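Local coordinates for methylated-DNA--protein-cysteine methyltransferase (Thermococcus kodakarensis, PDB 1MGT) that repairs O6-methylguanine and O4-methylthymine in DNA by transferring the methyl group irreversibly to one of its own cysteines, a suicide reaction, at residues 73-77 and 78-82. Residues are numbered along the deposited sequence; the frame is centred on the assembly and turned at random.
Sequences GELDN and ASFLR
Asp-76 and Ser-79 both swing their first torsion to the position between backbone N and carbonyl carbon (chi1 73° and 63°), and the two polar ends thereby turn toward each other. The Ser-79 hydroxyl OG lies 2.8 Å from the backbone O of Asp-76 and 3.0 Å from its carboxylate OD1, two acceptors competing for a single proton. Backbone bonding reinforces the turn: Ser-79 N also donates to Asp-76 O (3.2 Å), and reaches Asp-76 OD2 only weakly. That same OD2 accepts from a water at 2.7 Å, and the water in turn receives the N-H of Ala-78, so the carboxylate serves the first turn both directly and through solvent. One residue on, Phe-80 N bonds to Asn-77 O at 3.0 Å. Leu-75 packs its two methyls along Ser-79 and Phe-80: its CD1 lies against Ser-79 OG at 3.2 Å, while Leu-75 CD2 meets the ring edge, near its plane, at Phe-80 CD1, 4.3 Å away. With an alanine here, the Ser-79 hydroxyl and the Phe-80 ring edge would probably lose the methyl groups that lie beside them. The Phe-80 ring packs on Lys-66 and Val-67 of helix 63-71, and the Asn-77 amide is bonded through ND2 to Val-138 O and through OD1 to Arg-143 NH2, about 9 Å from the side chain of the probable nucleophile Cys-141. Successive i to i+3 bonds, completed by Leu-81 N to Ala-78 O, are characteristic of a short 3-10-like turn, here in the loop between helices 63-71 and 91-103.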
loop_
_atom_site.group_PDB
_atom_site.type_symbol
_atom_site.label_atom_id
_atom_site.label_comp_id
_atom_site.label_asym_id
_atom_site.label_seq_id
_atom_site.Cartn_x
_atom_site.Cartn_y
_atom_site.Cartn_z
ATOM N N GLY A 73 6.395 -2.715 11.968
ATOM C CA GLY A 73 7.546 -1.906 12.231
ATOM C C GLY A 73 8.864 -2.591 12.417
ATOM O O GLY A 73 9.776 -1.967 12.970
ATOM N N GLU A 74 9.005 -3.843 11.997
ATOM C CA GLU A 74 10.254 -4.584 12.117
ATOM C C GLU A 74 11.203 -4.229 10.977
ATOM O O GLU A 74 12.425 -4.372 11.059
ATOM C CB GLU A 74 9.983 -6.100 12.063
ATOM C CG GLU A 74 9.280 -6.643 13.283
ATOM C CD GLU A 74 10.203 -6.795 14.488
ATOM O OE1 GLU A 74 9.690 -6.769 15.611
ATOM O OE2 GLU A 74 11.434 -6.937 14.315
ATOM N N LEU A 75 10.605 -3.792 9.879
ATOM C CA LEU A 75 11.331 -3.386 8.670
ATOM C C LEU A 75 10.842 -1.973 8.336
ATOM O O LEU A 75 9.631 -1.727 8.453
ATOM C CB LEU A 75 11.011 -4.345 7.536
ATOM C CG LEU A 75 11.813 -4.331 6.257
ATOM C CD1 LEU A 75 13.301 -4.536 6.508
ATOM C CD2 LEU A 75 11.299 -5.403 5.274
ATOM N N ASP A 76 11.737 -1.056 7.995
ATOM C CA ASP A 76 11.236 0.304 7.694
ATOM C C ASP A 76 10.698 0.333 6.263
ATOM O O ASP A 76 11.146 -0.426 5.419
ATOM C CB ASP A 76 12.328 1.344 7.912
ATOM C CG ASP A 76 13.384 1.295 6.845
ATOM O OD1 ASP A 76 14.092 0.265 6.749
ATOM O OD2 ASP A 76 13.503 2.272 6.077
ATOM N N ASN A 77 9.748 1.228 5.992
ATOM C CA ASN A 77 9.174 1.303 4.645
ATOM C C ASN A 77 10.167 1.464 3.525
ATOM O O ASN A 77 10.101 0.802 2.480
ATOM C CB ASN A 77 8.179 2.467 4.579
ATOM C CG ASN A 77 7.083 2.348 5.596
ATOM O OD1 ASN A 77 7.234 2.702 6.773
ATOM N ND2 ASN A 77 5.922 1.834 5.168
ATOM N N ALA A 78 11.125 2.393 3.673
ATOM C CA ALA A 78 12.102 2.644 2.628
ATOM C C ALA A 78 12.940 1.444 2.268
ATOM O O ALA A 78 13.378 1.335 1.112
ATOM C CB ALA A 78 13.002 3.835 3.066
ATOM N N SER A 79 13.182 0.517 3.190
ATOM C CA SER A 79 14.001 -0.653 2.823
ATOM C C SER A 79 13.257 -1.596 1.897
ATOM O O SER A 79 13.897 -2.445 1.276
ATOM C CB SER A 79 14.490 -1.390 4.064
ATOM O OG SER A 79 13.389 -1.893 4.786
ATOM N N PHE A 80 11.937 -1.441 1.751
ATOM C CA PHE A 80 11.166 -2.316 0.864
ATOM C C PHE A 80 11.112 -1.769 -0.553
ATOM O O PHE A 80 10.724 -2.499 -1.472
ATOM C CB PHE A 80 9.740 -2.484 1.392
ATOM C CG PHE A 80 9.003 -3.707 0.886
ATOM C CD1 PHE A 80 9.009 -4.878 1.616
ATOM C CD2 PHE A 80 8.304 -3.681 -0.300
ATOM C CE1 PHE A 80 8.335 -6.000 1.161
ATOM C CE2 PHE A 80 7.615 -4.788 -0.769
ATOM C CZ PHE A 80 7.640 -5.958 -0.029
ATOM N N LEU A 81 11.521 -0.512 -0.782
ATOM C CA LEU A 81 11.467 0.069 -2.119
ATOM C C LEU A 81 12.151 -0.780 -3.190
ATOM O O LEU A 81 11.625 -0.881 -4.293
ATOM C CB LEU A 81 12.111 1.455 -2.132
ATOM C CG LEU A 81 11.346 2.738 -2.262
ATOM C CD1 LEU A 81 9.861 2.699 -2.032
ATOM C CD2 LEU A 81 11.994 3.840 -1.375
ATOM N N ARG A 82 13.290 -1.391 -2.912
ATOM C CA ARG A 82 13.999 -2.204 -3.892
ATOM C C ARG A 82 13.256 -3.458 -4.341
ATOM O O ARG A 82 13.613 -4.028 -5.379
ATOM C CB ARG A 82 15.349 -2.632 -3.261
ATOM C CG ARG A 82 15.156 -3.039 -1.819
ATOM C CD ARG A 82 15.190 -4.529 -1.574
ATOM N NE ARG A 82 16.489 -4.981 -1.082
ATOM C CZ ARG A 82 17.661 -4.848 -1.671
ATOM N NH1 ARG A 82 18.770 -5.322 -1.078
ATOM N NH2 ARG A 82 17.794 -4.253 -2.847
HETATM O O HOH W 1 11.437 4.020 5.875
#